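Local coordinates for NS3-like protein (Alongshan virus, PDB 6M40), which probably hydrolyses ATP and other ribonucleoside triphosphates to unwind RNA, the construct being the NS3-like helicase region of a longer viral protein, at residues Ser112-Glu117 against Ala144-Thr149; Gly18-Leu23 against Leu131-Val136; Tyr50-Thr55 against Thr91-Leu96; Trp45-Tyr50 against Ala108-Tyr113. One frame throughout, in Å; residues are numbered along the deposited sequence.

Interaction 1: residues Ser112-Glu117 against Ala144-Thr149; sequences SYVLDE and ACIEMT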
loop_
_atom_site.group_PDB
_atom_site.type_symbol
_atom_site.label_atom_id
_atom_site.label_comp_id
_atom_site.label_asym_id
_atom_site.label_seq_id
_atom_site.Cartn_x
_atom_site.Cartn_y
_atom_site.Cartn_z
ATOM N N SER A 112 -2.868 21.824 6.584
ATOM C CA SER A 112 -3.647 20.662 6.986
ATOM C C SER A 112 -3.535 19.586 5.912
ATOM O O SER A 112 -3.286 19.872 4.737
ATOM C CB SER A 112 -5.108 21.046 7.228
ATOM O OG SER A 112 -5.224 21.787 8.425
ATOM N N TYR A 113 -3.688 18.334 6.334
ATOM C CA TYR A 113 -3.463 17.182 5.471
ATOM C C TYR A 113 -4.731 16.333 5.441
ATOM O O TYR A 113 -5.530 16.356 6.379
ATOM C CB TYR A 113 -2.218 16.396 5.952
ATOM C CG TYR A 113 -0.986 17.297 6.117
ATOM C CD1 TYR A 113 -0.801 18.058 7.274
ATOM C CD2 TYR A 113 -0.023 17.406 5.111
ATOM C CE1 TYR A 113 0.303 18.893 7.428
ATOM C CE2 TYR A 113 1.093 18.247 5.260
ATOM C CZ TYR A 113 1.243 18.980 6.423
ATOM O OH TYR A 113 2.332 19.806 6.591
ATOM N N VAL A 114 -4.955 15.649 4.319
ATOM C CA VAL A 114 -6.010 14.644 4.188
ATOM C C VAL A 114 -5.366 13.415 3.564
ATOM O O VAL A 114 -4.903 13.473 2.418
ATOM C CB VAL A 114 -7.192 15.123 3.316
ATOM C CG1 VAL A 114 -8.060 13.943 2.919
ATOM C CG2 VAL A 114 -8.032 16.174 4.041
ATOM N N LEU A 115 -5.338 12.311 4.299
ATOM C CA LEU A 115 -4.680 11.095 3.849
ATOM C C LEU A 115 -5.704 9.992 3.641
ATOM O O LEU A 115 -6.542 9.742 4.509
ATOM C CB LEU A 115 -3.630 10.639 4.858
ATOM C CG LEU A 115 -2.289 11.374 4.897
ATOM C CD1 LEU A 115 -2.431 12.837 5.242
ATOM C CD2 LEU A 115 -1.411 10.657 5.909
ATOM N N ASP A 116 -5.624 9.335 2.492
ATOM C CA ASP A 116 -6.557 8.292 2.099
ATOM C C ASP A 116 -5.810 6.974 1.993
ATOM O O ASP A 116 -4.689 6.923 1.480
ATOM C CB ASP A 116 -7.227 8.633 0.759
ATOM C CG ASP A 116 -8.248 7.599 0.319
ATOM O OD1 ASP A 116 -8.723 6.818 1.158
ATOM O OD2 ASP A 116 -8.566 7.571 -0.887
ATOM N N GLU A 117 -6.436 5.908 2.486
ATOM C CA GLU A 117 -5.830 4.577 2.475
ATOM C C GLU A 117 -4.609 4.522 3.388
ATOM O O GLU A 117 -3.569 3.956 3.037
ATOM C CB GLU A 117 -5.457 4.155 1.057
ATOM C CG GLU A 117 -6.615 4.125 0.078
ATOM C CD GLU A 117 -7.503 2.912 0.262
ATOM O OE1 GLU A 117 -6.998 1.779 0.141
ATOM O OE2 GLU A 117 -8.706 3.087 0.532
ATOM N N ALA A 144 -5.187 20.731 10.967
ATOM C CA ALA A 144 -5.663 19.418 11.372
ATOM C C ALA A 144 -5.327 18.401 10.288
ATOM O O ALA A 144 -4.937 18.758 9.169
ATOM C CB ALA A 144 -7.179 19.432 11.630
ATOM N N CYS A 145 -5.479 17.118 10.636
ATOM C CA CYS A 145 -5.349 16.015 9.693
ATOM C C CYS A 145 -6.650 15.223 9.677
ATOM O O CYS A 145 -7.360 15.143 10.681
ATOM C CB CYS A 145 -4.169 15.096 10.061
ATOM S SG CYS A 145 -3.975 13.604 9.047
ATOM N N ILE A 146 -6.953 14.625 8.530
ATOM C CA ILE A 146 -8.077 13.715 8.398
ATOM C C ILE A 146 -7.542 12.412 7.819
ATOM O O ILE A 146 -7.158 12.358 6.643
ATOM C CB ILE A 146 -9.198 14.291 7.526
ATOM C CG1 ILE A 146 -9.816 15.507 8.221
ATOM C CG2 ILE A 146 -10.267 13.235 7.266
ATOM C CD1 ILE A 146 -10.914 16.171 7.446
ATOM N N GLU A 147 -7.520 11.370 8.640
ATOM C CA GLU A 147 -7.172 10.030 8.205
ATOM C C GLU A 147 -8.429 9.262 7.823
ATOM O O GLU A 147 -9.451 9.341 8.512
ATOM C CB GLU A 147 -6.456 9.269 9.320
ATOM C CG GLU A 147 -4.965 9.402 9.359
ATOM C CD GLU A 147 -4.355 8.451 10.357
ATOM O OE1 GLU A 147 -4.951 7.383 10.607
ATOM O OE2 GLU A 147 -3.289 8.777 10.903
HETATM N N MSE A 148 -8.342 8.499 6.741
HETATM C CA MSE A 148 -9.457 7.657 6.331
HETATM C C MSE A 148 -8.939 6.330 5.799
HETATM O O MSE A 148 -8.094 6.276 4.917
HETATM C CB MSE A 148 -10.340 8.354 5.288
HETATM C CG MSE A 148 -9.611 9.333 4.375
HETATM SE SE MSE A 148 -10.878 10.241 3.183
HETATM C CE MSE A 148 -11.201 8.770 1.924
ATOM N N THR A 149 -9.465 5.251 6.375
ATOM C CA THR A 149 -8.989 3.904 6.108
ATOM C C THR A 149 -10.152 2.927 6.190
ATOM O O THR A 149 -11.218 3.235 6.726
ATOM C CB THR A 149 -7.927 3.460 7.119
ATOM O OG1 THR A 149 -8.454 3.647 8.438
ATOM C CG2 THR A 149 -6.656 4.233 6.950
#
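Y113 and A144 open a parallel strand pair, Y113 N donating to A144 O at 3.1 Å. Along strands 112-116 and 145-149, their axes 4.8 Å apart, backbone bonds follow from I146 N to Y113 O, L115 N to I146 O, M148 N to L115 O and E117 N to M148 O. S112 OG extends the ladder by accepting from A144 N (2.8 Å, 162°). The D-E-T-H sequence from D116 to H119 is the DExH-type Walker B motif of the probable nucleotide site. The face of V114, I146, D116 and M148 buries more: V114 lies alongside I146, CG2 4.1 Å from I146 CB, and selenomethionine M148, the most covered residue, bends CE up beside the D116 carboxylate. On the other face CD1 of L115 touches C145 SG at 4.2 Å, but E147 is little covered, and Y113, C145 and E147 turn to helix 123-136. Both faces are buried; neither is a solvent side. D116 CG, anti to the backbone N (chi1 -178°), brings the carboxylate near M148 CE and the P-loop lysine K31. The ladder thus holds the strand end while D116 OD1 forms a salt bridge with K31 NZ, giving the buried carboxylate a countercharge.

Interaction 2: residues Gly18-Leu23 against Leu131-Val136; sequences GVVLQL and LIHQTV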
loop_
_atom_site.group_PDB
_atom_site.type_symbol
_atom_site.label_atom_id
_atom_site.label_comp_id
_atom_site.label_asym_id
_atom_site.label_seq_id
_atom_site.Cartn_x
_atom_site.Cartn_y
_atom_site.Cartn_z
ATOM N N GLY A 18 -6.109 21.784 16.208
ATOM C CA GLY A 18 -4.938 20.939 16.078
ATOM C C GLY A 18 -5.180 19.523 16.556
ATOM O O GLY A 18 -4.810 19.158 17.675
ATOM N N VAL A 19 -5.792 18.713 15.692
ATOM C CA VAL A 19 -6.273 17.386 16.052
ATOM C C VAL A 19 -6.112 16.482 14.838
ATOM O O VAL A 19 -6.167 16.941 13.694
ATOM C CB VAL A 19 -7.751 17.444 16.520
ATOM C CG1 VAL A 19 -8.351 16.042 16.650
ATOM C CG2 VAL A 19 -7.864 18.214 17.830
ATOM N N VAL A 20 -5.899 15.192 15.089
ATOM C CA VAL A 20 -5.957 14.170 14.047
ATOM C C VAL A 20 -7.271 13.421 14.198
ATOM O O VAL A 20 -7.624 12.988 15.302
ATOM C CB VAL A 20 -4.771 13.196 14.125
ATOM C CG1 VAL A 20 -4.805 12.243 12.938
ATOM C CG2 VAL A 20 -3.443 13.952 14.168
ATOM N N LEU A 21 -7.997 13.264 13.094
ATOM C CA LEU A 21 -9.355 12.736 13.125
ATOM C C LEU A 21 -9.469 11.589 12.132
ATOM O O LEU A 21 -9.497 11.813 10.920
ATOM C CB LEU A 21 -10.370 13.838 12.817
ATOM C CG LEU A 21 -11.838 13.625 13.197
ATOM C CD1 LEU A 21 -12.669 13.480 11.925
ATOM C CD2 LEU A 21 -12.038 12.438 14.112
ATOM N N GLN A 22 -9.539 10.364 12.649
ATOM C CA GLN A 22 -9.780 9.202 11.806
ATOM C C GLN A 22 -11.237 9.148 11.367
ATOM O O GLN A 22 -12.144 9.529 12.110
ATOM C CB GLN A 22 -9.449 7.911 12.552
ATOM C CG GLN A 22 -8.012 7.752 12.979
ATOM C CD GLN A 22 -7.726 6.338 13.446
ATOM O OE1 GLN A 22 -7.148 5.539 12.713
ATOM N NE2 GLN A 22 -8.136 6.022 14.666
ATOM N N LEU A 23 -11.454 8.633 10.160
ATOM C CA LEU A 23 -12.797 8.384 9.646
ATOM C C LEU A 23 -12.785 7.041 8.937
ATOM O O LEU A 23 -12.208 6.922 7.852
ATOM C CB LEU A 23 -13.247 9.493 8.702
ATOM C CG LEU A 23 -13.459 10.876 9.314
ATOM C CD1 LEU A 23 -14.111 11.742 8.261
ATOM C CD2 LEU A 23 -14.305 10.818 10.570
ATOM N N LEU A 131 4.691 11.811 10.737
ATOM C CA LEU A 131 5.124 13.195 10.583
ATOM C C LEU A 131 3.936 14.140 10.486
ATOM O O LEU A 131 3.976 15.248 11.033
ATOM C CB LEU A 131 6.025 13.319 9.353
ATOM C CG LEU A 131 7.406 12.677 9.519
ATOM C CD1 LEU A 131 8.117 12.521 8.187
ATOM C CD2 LEU A 131 8.275 13.491 10.483
ATOM N N ILE A 132 2.873 13.728 9.795
ATOM C CA ILE A 132 1.656 14.535 9.786
ATOM C C ILE A 132 1.078 14.624 11.193
ATOM O O ILE A 132 0.597 15.681 11.615
ATOM C CB ILE A 132 0.628 13.961 8.793
ATOM C CG1 ILE A 132 1.238 13.838 7.392
ATOM C CG2 ILE A 132 -0.604 14.855 8.756
ATOM C CD1 ILE A 132 1.736 15.131 6.823
ATOM N N HIS A 133 1.099 13.511 11.935
ATOM C CA HIS A 133 0.633 13.540 13.318
ATOM C C HIS A 133 1.455 14.516 14.157
ATOM O O HIS A 133 0.913 15.222 15.017
ATOM C CB HIS A 133 0.702 12.140 13.937
ATOM C CG HIS A 133 -0.290 11.165 13.381
ATOM N ND1 HIS A 133 -0.273 9.826 13.713
ATOM C CD2 HIS A 133 -1.319 11.328 12.516
ATOM C CE1 HIS A 133 -1.253 9.206 13.076
ATOM N NE2 HIS A 133 -1.901 10.095 12.341
ATOM N N GLN A 134 2.772 14.565 13.927
ATOM C CA GLN A 134 3.641 15.432 14.724
ATOM C C GLN A 134 3.403 16.904 14.398
ATOM O O GLN A 134 3.291 17.735 15.304
ATOM C CB GLN A 134 5.114 15.060 14.494
ATOM C CG GLN A 134 6.146 15.886 15.283
ATOM C CD GLN A 134 7.569 15.767 14.737
ATOM O OE1 GLN A 134 7.796 15.937 13.541
ATOM N NE2 GLN A 134 8.528 15.477 15.615
ATOM N N THR A 135 3.348 17.254 13.114
ATOM C CA THR A 135 3.230 18.659 12.747
ATOM C C THR A 135 1.825 19.213 12.913
ATOM O O THR A 135 1.647 20.431 12.792
ATOM C CB THR A 135 3.662 18.885 11.294
ATOM O OG1 THR A 135 3.825 20.292 11.054
ATOM C CG2 THR A 135 2.619 18.346 10.335
ATOM N N VAL A 136 0.834 18.365 13.161
ATOM C CA VAL A 136 -0.544 18.806 13.311
ATOM C C VAL A 136 -0.924 18.960 14.778
ATOM O O VAL A 136 -1.629 19.900 15.139
ATOM C CB VAL A 136 -1.489 17.831 12.578
ATOM C CG1 VAL A 136 -2.934 18.161 12.871
ATOM C CG2 VAL A 136 -1.234 17.880 11.072
#
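V20 and H133 make the main apolar meeting: CG1 of the valine comes within 3.6 Å of H133 CD2, approaching the imidazole obliquely, and CG2 lies near the same carbon at 3.8 Å. The two side chains cross at about a right angle. H133 has its ring beside the backbone N (chi1 -69°), which swings CD2 from the helix toward the strand. A second, looser apolar pair joins V20 CG2 to V136 CG1 at 4.4 Å. Side chain against backbone comes next: the same V136 CG1 sits 3.6 Å from V19 O, before the strand proper begins. Backbone against backbone is met where G18 CA lies 3.6 Å from V136 O at the end of the helix. Polar bonding goes to outside partners: H133 NE2 is paired with E147 OE2, and V136 O with S141 OG. Between strand 20-24 and strand 111-116 lies 145-149, bonded by its backbone to both. The helix 123-136 thus packs on one face of the parallel sheet, its last turns reaching the edge strand that leads into the P-loop, as in the alpha/beta RecA-like domain of P-loop helicases.

Interaction 3: residues Tyr50-Thr55 against Thr91-Leu96; sequences YVAGPT and TTHQTL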
loop_
_atom_site.group_PDB
_atom_site.type_symbol
_atom_site.label_atom_id
_atom_site.label_comp_id
_atom_site.label_asym_id
_atom_site.label_seq_id
_atom_site.Cartn_x
_atom_site.Cartn_y
_atom_site.Cartn_z
ATOM N N TYR A 50 -3.030 19.604 1.838
ATOM C CA TYR A 50 -2.410 18.598 0.990
ATOM C C TYR A 50 -3.239 17.328 1.035
ATOM O O TYR A 50 -3.671 16.905 2.109
ATOM C CB TYR A 50 -0.974 18.332 1.440
ATOM C CG TYR A 50 -0.026 19.432 1.021
ATOM C CD1 TYR A 50 0.083 20.615 1.750
ATOM C CD2 TYR A 50 0.755 19.291 -0.113
ATOM C CE1 TYR A 50 0.953 21.623 1.351
ATOM C CE2 TYR A 50 1.625 20.295 -0.516
ATOM C CZ TYR A 50 1.718 21.451 0.218
ATOM O OH TYR A 50 2.584 22.431 -0.201
ATOM N N VAL A 51 -3.493 16.748 -0.131
ATOM C CA VAL A 51 -4.292 15.535 -0.247
ATOM C C VAL A 51 -3.419 14.463 -0.874
ATOM O O VAL A 51 -2.785 14.703 -1.907
ATOM C CB VAL A 51 -5.565 15.772 -1.081
ATOM C CG1 VAL A 51 -6.408 14.502 -1.115
ATOM C CG2 VAL A 51 -6.372 16.939 -0.514
ATOM N N ALA A 52 -3.388 13.284 -0.262
ATOM C CA ALA A 52 -2.477 12.247 -0.717
ATOM C C ALA A 52 -3.133 10.877 -0.628
ATOM O O ALA A 52 -3.913 10.588 0.288
ATOM C CB ALA A 52 -1.170 12.235 0.078
ATOM N N GLY A 53 -2.788 10.034 -1.589
ATOM C CA GLY A 53 -3.257 8.675 -1.632
ATOM C C GLY A 53 -2.179 7.751 -2.149
ATOM O O GLY A 53 -1.246 8.164 -2.839
ATOM N N PRO A 54 -2.314 6.481 -1.854
ATOM C CA PRO A 54 -1.203 5.550 -2.081
ATOM C C PRO A 54 -0.676 5.560 -3.508
ATOM O O PRO A 54 0.456 5.992 -3.743
ATOM C CB PRO A 54 -1.812 4.194 -1.705
ATOM C CG PRO A 54 -3.304 4.378 -1.869
ATOM C CD PRO A 54 -3.573 5.796 -1.499
ATOM N N THR A 55 -1.463 5.096 -4.466
ATOM C CA THR A 55 -1.032 5.052 -5.856
ATOM C C THR A 55 -1.562 6.271 -6.611
ATOM O O THR A 55 -2.376 7.044 -6.103
ATOM C CB THR A 55 -1.480 3.738 -6.506
ATOM O OG1 THR A 55 -1.162 3.749 -7.904
ATOM C CG2 THR A 55 -2.963 3.515 -6.304
ATOM N N THR A 91 -1.529 14.640 -4.305
ATOM C CA THR A 91 -0.382 13.871 -4.753
ATOM C C THR A 91 -0.512 12.478 -4.146
ATOM O O THR A 91 -1.597 12.088 -3.712
ATOM C CB THR A 91 0.917 14.605 -4.376
ATOM O OG1 THR A 91 2.043 13.736 -4.541
ATOM C CG2 THR A 91 0.865 15.136 -2.952
ATOM N N THR A 92 0.572 11.717 -4.154
ATOM C CA THR A 92 0.596 10.401 -3.533
ATOM C C THR A 92 1.287 10.480 -2.176
ATOM O O THR A 92 1.941 11.471 -1.843
ATOM C CB THR A 92 1.315 9.401 -4.437
ATOM O OG1 THR A 92 2.731 9.637 -4.381
ATOM C CG2 THR A 92 0.844 9.571 -5.865
ATOM N N HIS A 93 1.120 9.420 -1.380
ATOM C CA HIS A 93 1.841 9.323 -0.115
ATOM C C HIS A 93 3.327 9.551 -0.331
ATOM O O HIS A 93 3.924 10.472 0.232
ATOM C CB HIS A 93 1.616 7.954 0.527
ATOM C CG HIS A 93 0.222 7.740 1.036
ATOM N ND1 HIS A 93 -0.339 6.488 1.152
ATOM C CD2 HIS A 93 -0.710 8.613 1.490
ATOM C CE1 HIS A 93 -1.560 6.597 1.645
ATOM N NE2 HIS A 93 -1.809 7.876 1.860
ATOM N N GLN A 94 3.933 8.702 -1.158
ATOM C CA GLN A 94 5.362 8.777 -1.420
ATOM C C GLN A 94 5.808 10.208 -1.712
ATOM O O GLN A 94 6.606 10.777 -0.961
ATOM C CB GLN A 94 5.723 7.838 -2.572
ATOM C CG GLN A 94 7.100 7.190 -2.424
ATOM C CD GLN A 94 7.248 5.903 -3.218
ATOM O OE1 GLN A 94 6.266 5.295 -3.656
ATOM N NE2 GLN A 94 8.488 5.478 -3.399
ATOM N N THR A 95 5.307 10.819 -2.785
ATOM C CA THR A 95 5.935 12.076 -3.176
ATOM C C THR A 95 5.518 13.251 -2.296
ATOM O O THR A 95 6.110 14.323 -2.418
ATOM C CB THR A 95 5.681 12.442 -4.652
ATOM O OG1 THR A 95 4.353 12.943 -4.845
ATOM C CG2 THR A 95 5.944 11.258 -5.572
ATOM N N LEU A 96 4.539 13.092 -1.408
ATOM C CA LEU A 96 4.364 14.092 -0.362
ATOM C C LEU A 96 5.476 13.965 0.672
ATOM O O LEU A 96 6.083 14.961 1.079
ATOM C CB LEU A 96 3.010 13.953 0.327
ATOM C CG LEU A 96 2.636 15.182 1.185
ATOM C CD1 LEU A 96 1.304 14.968 1.831
ATOM C CD2 LEU A 96 3.647 15.539 2.262
#
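T91 N donates to V51 O (2.7 Å) and T91 O accepts from G53 N (3.2 Å), so the two strands pair in parallel with A52 between. T91 CG2 rests 3.8 Å from V51 O, while its hydroxyl serves M75 O in the next strand. T92 ends the strand and caps the helix that follows: its OG1, between the backbone N and the carbonyl carbon (chi1 75°), accepts a nearly straight bond from T95 N (3.3 Å, 177°), and its CB lies beside the carbonyls of G53 and P54. H93 begins the helix. H93 N donates to G53 O at 3.1 Å, from above the carbonyl plane. The imidazole is laid against the chain at G53-P54, with G53 CA 4.1 Å from the ring centroid over one face, a CH-pi contact, and P54 N over the same face toward the rim. P54 CD lies 3.8 Å from H93 CE1. One turn on, L96 brings CD1 to 4.1 Å from CB of both Y50 and A52. Two amides of the first helical turn, those of H93 and T95, therefore have acceptors, from strand 48-53 and from the capping threonine, which ties the helix start to the sheet.

Interaction 4: residues Trp45-Tyr50 against Ala108-Tyr113; sequences WSNRVY and AKDVSY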
loop_
_atom_site.group_PDB
_atom_site.type_symbol
_atom_site.label_atom_id
_atom_site.label_comp_id
_atom_site.label_asym_id
_atom_site.label_seq_id
_atom_site.Cartn_x
_atom_site.Cartn_y
_atom_site.Cartn_z
ATOM N N TRP A 45 -9.265 27.503 9.064
ATOM C CA TRP A 45 -8.169 28.017 9.874
ATOM C C TRP A 45 -6.798 27.913 9.220
ATOM O O TRP A 45 -5.865 28.561 9.698
ATOM C CB TRP A 45 -8.107 27.274 11.226
ATOM C CG TRP A 45 -8.287 25.773 11.097
ATOM C CD1 TRP A 45 -7.493 24.910 10.399
ATOM C CD2 TRP A 45 -9.326 24.972 11.683
ATOM N NE1 TRP A 45 -7.975 23.627 10.506
ATOM C CE2 TRP A 45 -9.097 23.637 11.291
ATOM C CE3 TRP A 45 -10.425 25.255 12.500
ATOM C CZ2 TRP A 45 -9.926 22.589 11.685
ATOM C CZ3 TRP A 45 -11.250 24.208 12.893
ATOM C CH2 TRP A 45 -10.995 22.893 12.484
ATOM N N SER A 46 -6.640 27.118 8.166
ATOM C CA SER A 46 -5.345 26.914 7.538
ATOM C C SER A 46 -5.372 27.423 6.100
ATOM O O SER A 46 -6.435 27.646 5.515
ATOM C CB SER A 46 -4.941 25.432 7.574
ATOM O OG SER A 46 -5.586 24.696 6.548
ATOM N N ASN A 47 -4.173 27.601 5.533
ATOM C CA ASN A 47 -4.002 28.280 4.252
ATOM C C ASN A 47 -3.768 27.343 3.074
ATOM O O ASN A 47 -4.065 27.719 1.938
ATOM C CB ASN A 47 -2.816 29.250 4.313
ATOM C CG ASN A 47 -2.959 30.288 5.402
ATOM O OD1 ASN A 47 -4.068 30.668 5.778
ATOM N ND2 ASN A 47 -1.825 30.761 5.914
ATOM N N ARG A 48 -3.195 26.165 3.299
ATOM C CA ARG A 48 -3.072 25.145 2.268
ATOM C C ARG A 48 -3.517 23.806 2.843
ATOM O O ARG A 48 -3.422 23.576 4.051
ATOM C CB ARG A 48 -1.634 25.001 1.745
ATOM C CG ARG A 48 -1.020 26.265 1.194
ATOM C CD ARG A 48 0.193 25.940 0.327
ATOM N NE ARG A 48 0.677 27.111 -0.396
ATOM C CZ ARG A 48 1.603 27.079 -1.347
ATOM N NH1 ARG A 48 2.160 25.932 -1.705
ATOM N NH2 ARG A 48 1.971 28.201 -1.944
ATOM N N VAL A 49 -3.986 22.916 1.973
ATOM C CA VAL A 49 -4.340 21.561 2.379
ATOM C C VAL A 49 -3.791 20.577 1.359
ATOM O O VAL A 49 -4.078 20.686 0.162
ATOM C CB VAL A 49 -5.859 21.359 2.535
ATOM C CG1 VAL A 49 -6.170 19.871 2.643
ATOM C CG2 VAL A 49 -6.369 22.106 3.749
ATOM N N TYR A 50 -3.030 19.604 1.838
ATOM C CA TYR A 50 -2.410 18.598 0.990
ATOM C C TYR A 50 -3.239 17.328 1.035
ATOM O O TYR A 50 -3.671 16.905 2.109
ATOM C CB TYR A 50 -0.974 18.332 1.440
ATOM C CG TYR A 50 -0.026 19.432 1.021
ATOM C CD1 TYR A 50 0.083 20.615 1.750
ATOM C CD2 TYR A 50 0.755 19.291 -0.113
ATOM C CE1 TYR A 50 0.953 21.623 1.351
ATOM C CE2 TYR A 50 1.625 20.295 -0.516
ATOM C CZ TYR A 50 1.718 21.451 0.218
ATOM O OH TYR A 50 2.584 22.431 -0.201
ATOM N N ALA A 108 5.912 24.474 9.191
ATOM C CA ALA A 108 4.771 25.358 9.031
ATOM C C ALA A 108 3.685 24.986 10.036
ATOM O O ALA A 108 3.654 23.880 10.577
ATOM C CB ALA A 108 4.235 25.288 7.603
ATOM N N LYS A 109 2.797 25.940 10.301
ATOM C CA LYS A 109 1.694 25.742 11.231
ATOM C C LYS A 109 0.336 25.938 10.567
ATOM O O LYS A 109 -0.690 25.899 11.260
ATOM C CB LYS A 109 1.821 26.692 12.425
ATOM C CG LYS A 109 2.697 26.169 13.557
ATOM C CD LYS A 109 4.118 26.706 13.473
ATOM C CE LYS A 109 4.296 27.953 14.321
ATOM N NZ LYS A 109 5.502 28.726 13.898
ATOM N N ASP A 110 0.306 26.123 9.243
ATOM C CA ASP A 110 -0.899 26.511 8.520
ATOM C C ASP A 110 -1.197 25.548 7.381
ATOM O O ASP A 110 -1.823 25.926 6.389
ATOM C CB ASP A 110 -0.766 27.939 7.980
ATOM C CG ASP A 110 0.372 28.094 6.973
ATOM O OD1 ASP A 110 1.384 27.371 7.070
ATOM O OD2 ASP A 110 0.259 28.955 6.077
ATOM N N VAL A 111 -0.756 24.299 7.505
ATOM C CA VAL A 111 -0.949 23.290 6.470
ATOM C C VAL A 111 -1.673 22.107 7.091
ATOM O O VAL A 111 -1.138 21.443 7.991
ATOM C CB VAL A 111 0.376 22.835 5.840
ATOM C CG1 VAL A 111 0.097 21.848 4.721
ATOM C CG2 VAL A 111 1.165 24.023 5.323
ATOM N N SER A 112 -2.868 21.824 6.584
ATOM C CA SER A 112 -3.647 20.662 6.986
ATOM C C SER A 112 -3.535 19.586 5.912
ATOM O O SER A 112 -3.286 19.872 4.737
ATOM C CB SER A 112 -5.108 21.046 7.228
ATOM O OG SER A 112 -5.224 21.787 8.425
ATOM N N TYR A 113 -3.688 18.334 6.334
ATOM C CA TYR A 113 -3.463 17.182 5.471
ATOM C C TYR A 113 -4.731 16.333 5.441
ATOM O O TYR A 113 -5.530 16.356 6.379
ATOM C CB TYR A 113 -2.218 16.396 5.952
ATOM C CG TYR A 113 -0.986 17.297 6.117
ATOM C CD1 TYR A 113 -0.801 18.058 7.274
ATOM C CD2 TYR A 113 -0.023 17.406 5.111
ATOM C CE1 TYR A 113 0.303 18.893 7.428
ATOM C CE2 TYR A 113 1.093 18.247 5.260
ATOM C CZ TYR A 113 1.243 18.980 6.423
ATOM O OH TYR A 113 2.332 19.806 6.591
#
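R48 and S112 join two inner strands of the parallel RecA-like sheet, 48-53 and 111-116, the short segments twisted by -28°. In the first shell S112 N donates to R48 O at 3.1 Å, and S112 O receives Y50 N at 2.9 Å; V49 CA adds a CA-H...O contact to the same oxygen. At the strand entrance D110 O takes N47 N at 3.0 Å, with R48 N as a weak second donor. Side chains then pack on both faces. V111 CG1 meets Y50 at the ring edge near CD1, close to the ring plane, and Y113 CD2 lies 3.9 Å from Y50 CB. On the other face V49 CG2 stands 3.8 Å from S112 CB. S112 OG is held mainly by A144 N; its bond to S46 OG is weak and secondary, either hydroxyl being a possible donor.

Further out, L42 lines this face: its carbonyl O is bonded to S46 OG, and V49 and S112 rest on it. L105 lies against Y50 and Y113 on the opposite face, while Y99 holds Y50 OH and helix 123-136 covers Y113. Back at the entrance, the amide of N47 and the carboxylate of D110 stand at 85° to each other; N47 ND2 reaches the anti lone pair of D110 OD2 at 2.8 Å, with OD2 tilted 30° out of the amide plane.

All four contacts belong to one parallel sheet and its helices. Interactions 1 and 4 share S112 and Y113 on strand 111-116, and interactions 3 and 4 share Y50 on strand 48-53; a bond from V114 N to Y50 O (2.8 Å) links interactions 1 and 3, whose centres are 10 Å apart. Interaction 2 lies 8 Å from interaction 1, centre to centre, joined by a probable hydrogen bond from L23 N to E147 O (2.7 Å) and by I132 CD1 against Y113 CD2 (3.3 Å). Interactions 2 and 3 do not touch, their nearest atoms about 5 Å apart. The C-terminal end of interaction 1, where D116 meets K31, marks the probable nucleotide site; interaction 4 lies at the other end of the shared strand.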